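Local coordinates for protein putative poly(3-hydroxybutyrate) depolymerase LpqC (PDB 3D0K) that is a putative poly(3-hydroxybutyrate) depolymerase, probably a serine hydrolase of the alpha/beta-hydrolase fold that cleaves ester bonds, at residues A[19-22]-A[23-27]; A[201-205]-A[206-210]; A[277-280]-A[281-285]; A[288-292]-A[293-297]. All coordinates share one frame; numbering follows the deposited sequence.

Contact 1: residues A[19-22]-A[23-27]. With SO4 (sulfate ion), chain H.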
loop_
_atom_site.group_PDB
_atom_site.type_symbol
_atom_site.label_atom_id
_atom_site.label_comp_id
_atom_site.label_asym_id
_atom_site.label_seq_id
_atom_site.Cartn_x
_atom_site.Cartn_y
_atom_site.Cartn_z
ATOM N N LEU A 19 -13.317 -12.393 12.484
ATOM C CA LEU A 19 -11.962 -12.010 12.854
ATOM C C LEU A 19 -11.761 -12.123 14.379
ATOM O O LEU A 19 -10.719 -11.701 14.919
ATOM C CB LEU A 19 -11.710 -10.589 12.336
ATOM C CG LEU A 19 -10.336 -10.164 11.872
ATOM C CD1 LEU A 19 -9.695 -11.268 11.028
ATOM C CD2 LEU A 19 -10.406 -8.837 11.106
ATOM N N GLY A 20 -12.752 -12.695 15.055
ATOM C CA GLY A 20 -12.726 -12.821 16.513
ATOM C C GLY A 20 -11.732 -13.867 16.989
ATOM O O GLY A 20 -11.195 -13.762 18.098
ATOM N N HIS A 21 -11.497 -14.879 16.154
ATOM C CA HIS A 21 -10.631 -16.004 16.526
ATOM C C HIS A 21 -9.331 -16.025 15.750
ATOM O O HIS A 21 -9.231 -15.450 14.663
ATOM C CB HIS A 21 -11.347 -17.359 16.384
ATOM C CG HIS A 21 -12.010 -17.580 15.057
ATOM N ND1 HIS A 21 -13.123 -18.384 14.910
ATOM C CD2 HIS A 21 -11.731 -17.097 13.821
ATOM C CE1 HIS A 21 -13.493 -18.391 13.641
ATOM N NE2 HIS A 21 -12.668 -17.614 12.959
ATOM N N ALA A 22 -8.336 -16.697 16.317
ATOM C CA ALA A 22 -7.021 -16.814 15.665
ATOM C C ALA A 22 -7.057 -17.664 14.415
ATOM O O ALA A 22 -7.913 -18.533 14.280
ATOM C CB ALA A 22 -5.945 -17.337 16.652
ATOM N N GLY A 23 -6.150 -17.348 13.486
ATOM C CA GLY A 23 -5.876 -18.169 12.293
ATOM C C GLY A 23 -6.030 -17.369 11.003
ATOM O O GLY A 23 -6.161 -16.137 11.045
ATOM N N ARG A 24 -6.007 -18.063 9.866
ATOM C CA ARG A 24 -6.159 -17.398 8.567
ATOM C C ARG A 24 -7.620 -17.354 8.233
ATOM O O ARG A 24 -8.415 -18.249 8.642
ATOM C CB ARG A 24 -5.449 -18.191 7.473
ATOM C CG ARG A 24 -4.050 -18.470 7.814
ATOM C CD ARG A 24 -3.261 -18.572 6.603
ATOM N NE ARG A 24 -3.409 -19.859 5.972
ATOM C CZ ARG A 24 -2.501 -20.811 6.095
ATOM N NH1 ARG A 24 -1.424 -20.582 6.866
ATOM N NH2 ARG A 24 -2.673 -21.990 5.475
ATOM N N ASN A 25 -8.018 -16.330 7.490
ATOM C CA ASN A 25 -9.385 -16.293 6.984
ATOM C C ASN A 25 -9.434 -15.597 5.643
ATOM O O ASN A 25 -8.485 -14.875 5.264
ATOM C CB ASN A 25 -10.297 -15.583 7.995
ATOM C CG ASN A 25 -11.734 -16.095 7.951
ATOM O OD1 ASN A 25 -12.165 -16.677 6.948
ATOM N ND2 ASN A 25 -12.494 -15.843 9.020
ATOM N N ALA A 26 -10.506 -15.839 4.898
ATOM C CA ALA A 26 -10.799 -15.079 3.672
ATOM C C ALA A 26 -12.230 -14.555 3.803
ATOM O O ALA A 26 -13.197 -15.341 3.734
ATOM C CB ALA A 26 -10.647 -15.953 2.445
ATOM N N ILE A 27 -12.376 -13.254 4.042
ATOM C CA ILE A 27 -13.659 -12.659 4.437
ATOM C C ILE A 27 -14.209 -11.900 3.223
ATOM O O ILE A 27 -13.617 -10.890 2.834
ATOM C CB ILE A 27 -13.469 -11.703 5.603
ATOM C CG1 ILE A 27 -12.744 -12.403 6.782
ATOM C CG2 ILE A 27 -14.806 -11.063 6.028
ATOM C CD1 ILE A 27 -12.357 -11.458 7.919
HETATM S S SO4 H . -8.326 -17.507 19.949
HETATM O O1 SO4 H . -7.378 -17.929 20.994
HETATM O O2 SO4 H . -7.798 -16.277 19.352
HETATM O O3 SO4 H . -8.629 -18.530 18.930
HETATM O O4 SO4 H . -9.613 -17.224 20.598
#

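Contact 2: residues A[201-205]-A[206-210]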
loop_
_atom_site.group_PDB
_atom_site.type_symbol
_atom_site.label_atom_id
_atom_site.label_comp_id
_atom_site.label_asym_id
_atom_site.label_seq_id
_atom_site.Cartn_x
_atom_site.Cartn_y
_atom_site.Cartn_z
ATOM N N ALA A 201 0.475 18.955 -0.476
ATOM C CA ALA A 201 1.209 19.354 0.731
ATOM C C ALA A 201 1.155 18.226 1.757
ATOM O O ALA A 201 2.167 17.887 2.362
ATOM C CB ALA A 201 0.624 20.647 1.331
ATOM N N ARG A 202 -0.024 17.633 1.950
ATOM C CA ARG A 202 -0.158 16.559 2.942
ATOM C C ARG A 202 0.658 15.324 2.545
ATOM O O ARG A 202 1.322 14.684 3.420
ATOM C CB ARG A 202 -1.610 16.136 3.085
ATOM C CG ARG A 202 -2.518 17.199 3.679
ATOM C CD ARG A 202 -3.907 16.659 3.428
ATOM N NE ARG A 202 -4.966 17.651 3.238
ATOM C CZ ARG A 202 -5.336 18.535 4.158
ATOM N NH1 ARG A 202 -4.705 18.591 5.335
ATOM N NH2 ARG A 202 -6.318 19.390 3.883
ATOM N N LEU A 203 0.627 15.005 1.248
ATOM C CA LEU A 203 1.477 13.893 0.716
ATOM C C LEU A 203 2.938 14.098 1.030
ATOM O O LEU A 203 3.643 13.185 1.546
ATOM C CB LEU A 203 1.265 13.744 -0.798
ATOM C CG LEU A 203 2.195 12.805 -1.570
ATOM C CD1 LEU A 203 1.954 11.348 -1.113
ATOM C CD2 LEU A 203 2.066 13.013 -3.069
ATOM N N LEU A 204 3.454 15.273 0.648
ATOM C CA LEU A 204 4.843 15.615 0.886
ATOM C C LEU A 204 5.286 15.591 2.336
ATOM O O LEU A 204 6.403 15.218 2.612
ATOM C CB LEU A 204 5.194 16.970 0.231
ATOM C CG LEU A 204 5.133 17.016 -1.309
ATOM C CD1 LEU A 204 5.246 18.454 -1.819
ATOM C CD2 LEU A 204 6.243 16.119 -1.955
ATOM N N ALA A 205 4.399 15.963 3.261
ATOM C CA ALA A 205 4.738 16.068 4.676
ATOM C C ALA A 205 4.833 14.702 5.339
ATOM O O ALA A 205 5.551 14.526 6.350
ATOM C CB ALA A 205 3.690 16.924 5.400
ATOM N N TYR A 206 4.072 13.740 4.802
ATOM C CA TYR A 206 3.877 12.472 5.489
ATOM C C TYR A 206 5.204 11.704 5.526
ATOM O O TYR A 206 5.930 11.685 4.527
ATOM C CB TYR A 206 2.766 11.638 4.820
ATOM C CG TYR A 206 2.343 10.472 5.757
ATOM C CD1 TYR A 206 3.052 9.280 5.762
ATOM C CD2 TYR A 206 1.271 10.612 6.667
ATOM C CE1 TYR A 206 2.727 8.249 6.614
ATOM C CE2 TYR A 206 0.922 9.564 7.534
ATOM C CZ TYR A 206 1.663 8.375 7.487
ATOM O OH TYR A 206 1.325 7.321 8.321
ATOM N N PRO A 207 5.534 11.070 6.663
ATOM C CA PRO A 207 6.799 10.287 6.702
ATOM C C PRO A 207 6.740 8.912 5.992
ATOM O O PRO A 207 7.057 7.871 6.596
ATOM C CB PRO A 207 7.058 10.140 8.203
ATOM C CG PRO A 207 5.637 9.992 8.778
ATOM C CD PRO A 207 4.838 11.068 7.971
HETATM N N MSE A 208 6.355 8.908 4.728
HETATM C CA MSE A 208 6.217 7.682 3.986
HETATM C C MSE A 208 7.602 7.115 3.735
HETATM O O MSE A 208 8.473 7.886 3.412
HETATM C CB MSE A 208 5.573 8.005 2.603
HETATM C CG MSE A 208 5.402 6.733 1.797
HETATM SE SE MSE A 208 4.206 7.136 0.250
HETATM C CE MSE A 208 2.911 8.013 1.371
ATOM N N THR A 209 7.792 5.789 3.856
ATOM C CA THR A 209 9.037 5.115 3.437
ATOM C C THR A 209 8.841 4.599 2.011
ATOM O O THR A 209 7.849 3.915 1.690
ATOM C CB THR A 209 9.380 3.905 4.347
ATOM O OG1 THR A 209 9.465 4.345 5.696
ATOM C CG2 THR A 209 10.704 3.245 3.962
ATOM N N ILE A 210 9.811 4.909 1.163
ATOM C CA ILE A 210 9.916 4.266 -0.110
ATOM C C ILE A 210 10.942 3.194 0.077
ATOM O O ILE A 210 12.117 3.505 0.353
ATOM C CB ILE A 210 10.363 5.238 -1.186
ATOM C CG1 ILE A 210 9.336 6.398 -1.280
ATOM C CG2 ILE A 210 10.632 4.477 -2.498
ATOM C CD1 ILE A 210 10.046 7.700 -1.903
#

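Contact 3: residues A[277-280]-A[281-285]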
loop_
_atom_site.group_PDB
_atom_site.type_symbol
_atom_site.label_atom_id
_atom_site.label_comp_id
_atom_site.label_asym_id
_atom_site.label_seq_id
_atom_site.Cartn_x
_atom_site.Cartn_y
_atom_site.Cartn_z
ATOM N N SER A 277 8.440 -7.816 2.463
ATOM C CA SER A 277 7.546 -7.919 3.619
ATOM C C SER A 277 8.318 -8.125 4.941
ATOM O O SER A 277 8.028 -7.458 5.935
ATOM C CB SER A 277 6.500 -9.043 3.448
ATOM O OG SER A 277 5.614 -8.760 2.380
ATOM N N GLN A 278 9.260 -9.056 4.965
ATOM C CA GLN A 278 9.981 -9.367 6.190
ATOM C C GLN A 278 10.967 -8.253 6.583
ATOM O O GLN A 278 11.203 -7.991 7.769
ATOM C CB GLN A 278 10.672 -10.730 6.044
ATOM C CG GLN A 278 9.688 -11.853 5.717
ATOM C CD GLN A 278 10.019 -13.151 6.411
ATOM O OE1 GLN A 278 11.055 -13.778 6.148
ATOM N NE2 GLN A 278 9.121 -13.583 7.313
ATOM N N VAL A 279 11.515 -7.580 5.581
ATOM C CA VAL A 279 12.360 -6.411 5.825
ATOM C C VAL A 279 11.549 -5.281 6.418
ATOM O O VAL A 279 11.986 -4.613 7.318
ATOM C CB VAL A 279 13.063 -5.998 4.533
ATOM C CG1 VAL A 279 13.662 -4.591 4.627
ATOM C CG2 VAL A 279 14.095 -7.092 4.144
ATOM N N CYS A 280 10.377 -5.023 5.840
ATOM C CA CYS A 280 9.470 -3.988 6.340
ATOM C C CYS A 280 9.033 -4.209 7.796
ATOM O O CYS A 280 8.977 -3.258 8.580
ATOM C CB CYS A 280 8.247 -3.868 5.414
ATOM S SG CYS A 280 7.271 -2.381 5.849
ATOM N N ALA A 281 8.721 -5.468 8.120
ATOM C CA ALA A 281 8.349 -5.897 9.464
ATOM C C ALA A 281 9.504 -5.670 10.407
ATOM O O ALA A 281 9.287 -5.248 11.541
ATOM C CB ALA A 281 7.968 -7.337 9.459
ATOM N N SER A 282 10.723 -5.978 9.944
ATOM C CA SER A 282 11.912 -5.750 10.756
ATOM C C SER A 282 12.117 -4.252 11.049
ATOM O O SER A 282 12.435 -3.873 12.161
ATOM C CB SER A 282 13.174 -6.318 10.051
ATOM O OG SER A 282 14.331 -6.132 10.877
ATOM N N LEU A 283 11.942 -3.408 10.041
ATOM C CA LEU A 283 12.168 -2.000 10.203
ATOM C C LEU A 283 11.124 -1.400 11.162
ATOM O O LEU A 283 11.469 -0.600 12.035
ATOM C CB LEU A 283 12.118 -1.299 8.834
ATOM C CG LEU A 283 13.341 -1.487 7.968
ATOM C CD1 LEU A 283 12.945 -1.109 6.511
ATOM C CD2 LEU A 283 14.577 -0.687 8.549
ATOM N N TRP A 284 9.866 -1.834 11.022
ATOM C CA TRP A 284 8.756 -1.301 11.795
ATOM C C TRP A 284 8.714 -1.854 13.204
ATOM O O TRP A 284 8.406 -1.139 14.158
ATOM C CB TRP A 284 7.426 -1.687 11.123
ATOM C CG TRP A 284 7.012 -0.803 10.003
ATOM C CD1 TRP A 284 7.492 0.458 9.708
ATOM C CD2 TRP A 284 5.987 -1.079 9.060
ATOM N NE1 TRP A 284 6.823 0.966 8.610
ATOM C CE2 TRP A 284 5.886 0.047 8.200
ATOM C CE3 TRP A 284 5.112 -2.177 8.855
ATOM C CZ2 TRP A 284 4.916 0.129 7.178
ATOM C CZ3 TRP A 284 4.195 -2.111 7.778
ATOM C CH2 TRP A 284 4.093 -0.966 6.979
ATOM N N PHE A 285 8.949 -3.140 13.342
ATOM C CA PHE A 285 8.712 -3.751 14.642
ATOM C C PHE A 285 9.930 -4.197 15.398
ATOM O O PHE A 285 9.868 -4.310 16.606
ATOM C CB PHE A 285 7.681 -4.856 14.535
ATOM C CG PHE A 285 6.394 -4.375 13.951
ATOM C CD1 PHE A 285 5.597 -3.444 14.638
ATOM C CD2 PHE A 285 6.020 -4.767 12.681
ATOM C CE1 PHE A 285 4.429 -2.956 14.078
ATOM C CE2 PHE A 285 4.828 -4.281 12.094
ATOM C CZ PHE A 285 4.021 -3.375 12.794
#

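Contact 4: residues A[288-292]-A[293-297]. With SO4 (sulfate ion), chain J.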
loop_
_atom_site.group_PDB
_atom_site.type_symbol
_atom_site.label_atom_id
_atom_site.label_comp_id
_atom_site.label_asym_id
_atom_site.label_seq_id
_atom_site.Cartn_x
_atom_site.Cartn_y
_atom_site.Cartn_z
ATOM N N ARG A 288 15.011 -2.095 12.972
ATOM C CA ARG A 288 16.321 -2.366 12.424
ATOM C C ARG A 288 16.222 -2.959 11.030
ATOM O O ARG A 288 15.233 -3.591 10.667
ATOM C CB ARG A 288 17.051 -3.321 13.350
ATOM C CG ARG A 288 16.489 -4.726 13.380
ATOM C CD ARG A 288 17.083 -5.484 14.537
ATOM N NE ARG A 288 18.462 -5.829 14.249
ATOM C CZ ARG A 288 18.838 -6.924 13.608
ATOM N NH1 ARG A 288 20.124 -7.147 13.377
ATOM N NH2 ARG A 288 17.935 -7.802 13.189
HETATM N N MSE A 289 17.270 -2.755 10.259
HETATM C CA MSE A 289 17.449 -3.486 9.043
HETATM C C MSE A 289 18.036 -4.869 9.386
HETATM O O MSE A 289 18.969 -4.979 10.232
HETATM C CB MSE A 289 18.339 -2.662 8.105
HETATM C CG MSE A 289 18.717 -3.304 6.811
HETATM SE SE MSE A 289 17.225 -3.210 5.503
HETATM C CE MSE A 289 16.650 -1.446 5.850
ATOM N N PRO A 290 17.497 -5.950 8.788
ATOM C CA PRO A 290 18.163 -7.253 9.018
ATOM C C PRO A 290 19.645 -7.198 8.623
ATOM O O PRO A 290 20.034 -6.409 7.747
ATOM C CB PRO A 290 17.401 -8.209 8.088
ATOM C CG PRO A 290 16.079 -7.593 7.929
ATOM C CD PRO A 290 16.323 -6.095 7.916
ATOM N N ASP A 291 20.478 -8.020 9.253
ATOM C CA ASP A 291 21.891 -7.984 8.901
ATOM C C ASP A 291 22.180 -8.720 7.562
ATOM O O ASP A 291 21.292 -9.378 7.002
ATOM C CB ASP A 291 22.766 -8.443 10.086
ATOM C CG ASP A 291 22.602 -9.913 10.432
ATOM O OD1 ASP A 291 22.865 -10.267 11.617
ATOM O OD2 ASP A 291 22.238 -10.726 9.542
ATOM N N ALA A 292 23.408 -8.594 7.051
ATOM C CA ALA A 292 23.756 -9.142 5.736
ATOM C C ALA A 292 23.455 -10.636 5.616
ATOM O O ALA A 292 22.978 -11.083 4.569
ATOM C CB ALA A 292 25.214 -8.844 5.377
ATOM N N ALA A 293 23.700 -11.383 6.692
ATOM C CA ALA A 293 23.451 -12.832 6.739
ATOM C C ALA A 293 21.977 -13.141 6.589
ATOM O O ALA A 293 21.590 -14.066 5.859
ATOM C CB ALA A 293 23.986 -13.435 8.047
ATOM N N GLU A 294 21.142 -12.387 7.299
ATOM C CA GLU A 294 19.706 -12.515 7.150
ATOM C C GLU A 294 19.280 -12.105 5.753
ATOM O O GLU A 294 18.559 -12.831 5.067
ATOM C CB GLU A 294 18.977 -11.672 8.188
ATOM C CG GLU A 294 18.218 -12.495 9.192
ATOM C CD GLU A 294 16.882 -12.931 8.655
ATOM O OE1 GLU A 294 15.909 -12.188 8.903
ATOM O OE2 GLU A 294 16.818 -13.992 7.981
ATOM N N LEU A 295 19.724 -10.935 5.324
ATOM C CA LEU A 295 19.375 -10.481 3.969
ATOM C C LEU A 295 19.753 -11.548 2.937
ATOM O O LEU A 295 18.948 -11.882 2.081
ATOM C CB LEU A 295 20.024 -9.146 3.643
ATOM C CG LEU A 295 19.484 -7.991 4.481
ATOM C CD1 LEU A 295 20.206 -6.733 4.127
ATOM C CD2 LEU A 295 17.952 -7.813 4.354
ATOM N N ALA A 296 20.942 -12.123 3.055
ATOM C CA ALA A 296 21.348 -13.210 2.153
ATOM C C ALA A 296 20.425 -14.423 2.261
ATOM O O ALA A 296 20.123 -15.069 1.253
ATOM C CB ALA A 296 22.819 -13.598 2.378
ATOM N N ARG A 297 19.942 -14.702 3.471
ATOM C CA ARG A 297 18.985 -15.776 3.681
ATOM C C ARG A 297 17.731 -15.467 2.891
ATOM O O ARG A 297 17.223 -16.330 2.171
ATOM C CB ARG A 297 18.641 -15.909 5.164
ATOM C CG ARG A 297 18.019 -17.228 5.571
ATOM C CD ARG A 297 18.423 -17.566 7.016
ATOM N NE ARG A 297 19.887 -17.554 7.213
ATOM C CZ ARG A 297 20.558 -16.728 8.031
ATOM N NH1 ARG A 297 19.912 -15.822 8.773
ATOM N NH2 ARG A 297 21.887 -16.818 8.118
HETATM S S SO4 J . 25.964 -7.051 9.304
HETATM O O1 SO4 J . 27.152 -6.362 8.812
HETATM O O2 SO4 J . 24.800 -6.220 9.006
HETATM O O3 SO4 J . 25.846 -8.340 8.626
HETATM O O4 SO4 J . 26.066 -7.273 10.749
#

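Contact 1: residues A[19-22]-A[23-27]
L19 and I27 touch through their terminal methyls, L19 CD1 lying 4.1 Å from I27 CD1, and the two side chains cross at about a right angle. This single apolar touch lies on the buried side of the turn that leads from helix 11-18 into the edge strand 23-29. Around it, L19 also packs on T44 and I136.

No hydrogen bond joins the two segments; their polar groups bind elsewhere. N25 ND2 donates to E18 O at the helix end, while N25 OD1 takes a weak bond of 2.8 Å from A26 N. L19 O is hydrogen-bonded to R46 NH2.

At the outer end of the turn, A22 N donates to a sulfate ion, probably from the crystallisation liquor: the bond from A22 N to sulfate O3 is 3.2 Å and nearly straight (166°), that from A22 N to O2 weak at 3.1 Å.

G23 has a positive phi of 124°, and at its backbone angles a side chain would jam against A22 O. The chemistry implies a turn held mostly by bonds to its neighbours, to E18, to R46 and to the backbone of strand 40-46, with glycine allowing the chain to pass into the strand at that positive phi.

Contact 2: residues A[201-205]-A[206-210]
Y206 enters the contact through its CB, which lies 3.7 Å from both R202 O and L203 O, carbonyls in the last turn of helix 197-205. The backbone N of the same residue addresses these two oxygens as well. Both bonds are weak: 3.2 Å from Y206 N to R202 O with an N-H...O angle of 129°, and 3.3 Å from Y206 N to L203 O at 143°. The N-H of Y206, the first residue to leave helical phi/psi, is thus divided weakly between two acceptors.

From CB the side chain turns away from the helix. CG stands anti to the backbone N (chi1 -166°), which carries the ring over the following residues: P207 CD sits 3.3 Å above one face of the Y206 ring, displaced toward the rim, and M208 CA meets the edge in the ring plane. Farther out the ring packs edge-to-face with H163 and touches M158 and V169, and at the tip OH is hydrogen-bonded to F166 O.

This path belongs to a beta-alpha-beta crossover, in which strand 168-172 is followed by helix 197-205 and then strand 209-213. P207 is the centre of an inverse gamma turn, and M208 N makes a weak 2.8 Å bond to Y206 O across it.

Beneath the turn, selenomethionine M208 reaches back toward the helix, its CE 4.3 Å from L203 CD1. Both side chains also touch M158 of helix 149-160, while L203 O receives a hydrogen bond from W261 NE1.

Contact 3: residues A[277-280]-A[281-285]
C280 and W284 meet one turn apart on helix 273-286, in a cysteine sulfur-aromatic contact of i to i+4 spacing. C280 SG lies 3.4 Å from the centroid of the six-membered ring of W284 and only 1° off its normal, so it sits over the face and not beside the edge. Two torsions bring this about: C280 SG is anti to the backbone N (chi1 -170°), whereas W284 CG is anti to the carbonyl carbon (chi1 -83°), and the indole swings back along the helix.

C280 and the ring face above it form the tightly packed part. C280 and W284 both press on T170 and F145, placing them between the helix and strands 168-172 and 142-147 of the central sheet; the indole ring also meets Y143. The backbone beneath is regular, with W284 N bonded to C280 O at 3.0 Å and L283 N to V279 O at the same distance. Farther along, the helix widens into a pi-type turn at 282-285.

A thinner contact joins V279 and L283, which lie side by side and point the same way but touch through just one pair of methyls, V279 CG1 and L283 CD1, at 4.0 Å. M289 packs on L283, and L295 on the buried V279. The solvent side is marked by Q278 and L283, both partly exposed; the side chain of Q278 starts away from 281-285.

A281 packs on W74, while S282 turns its hydroxyl to the following loop. OG is hydrogen-bonded to R288 O, and S282 CB rests 3.4 Å from V279 O.

Contact 4: residues A[288-292]-A[293-297]
D291 grips the start of helix 292-298 with both its side chain and its backbone. L295 N donates to D291 O at 2.8 Å in an almost perfectly straight bond, 179° at the hydrogen. The carboxylate makes the second hold: E294 N donates to D291 OD2 at 3.0 Å and 167°, meeting the oxygen nearly in line with its C-O bond. D291 CG lies between the backbone N and the carbonyl carbon (chi1 68°), which folds the carboxylate back over the first turn. One step on, A296 N bonds to A292 O at 2.7 Å.

These bonds identify D291 as the N-cap of the helix, its carboxylate accepting from the N-H of E294 in the first turn. The negative charge also lies where it could interact favourably with the helix dipole. Another anion gathers at the same end, a sulfate ion that probably comes from the crystallisation liquor. A292 N donates to sulfate O3 at 2.9 Å. A second, weak bond runs from the same N-H to another oxygen of the ion.

Farther along the exposed face, R297 lays its guanidinium over A293 O, the backbone oxygen sitting above the centre of the flat group.

On the buried side, P290 and L295 cross at about a right angle. P290 CB meets both L295 CD2 and E294 CB at 3.8 Å, and the other L295 methyl, CD1, reaches P290 O at 3.6 Å. Behind this pair, P290 rests on S282 of helix 273-286.

From the N terminus the four contacts occur in series, and none nests in or crosses another. Contact 1 closes the turn from helix 11-18 into edge strand 23-29. Contact 2 closes the turn from helix 197-205 into strand 209-213, near the opposite edge of the same sheet, one strand in from 262-266; the centres of contacts 1 and 2 are about 32 Å apart, on opposite sides of the chain's centre. Contact 3 lies within helix 273-286 and closes no loop, whereas contact 4 starts the last helix, 292-298. Contacts 3 and 4 are the pair that touch, where the loop at 288-290 passes S282 and L283, so the C-terminal helix is tied through helix 273-286 to the central sheet.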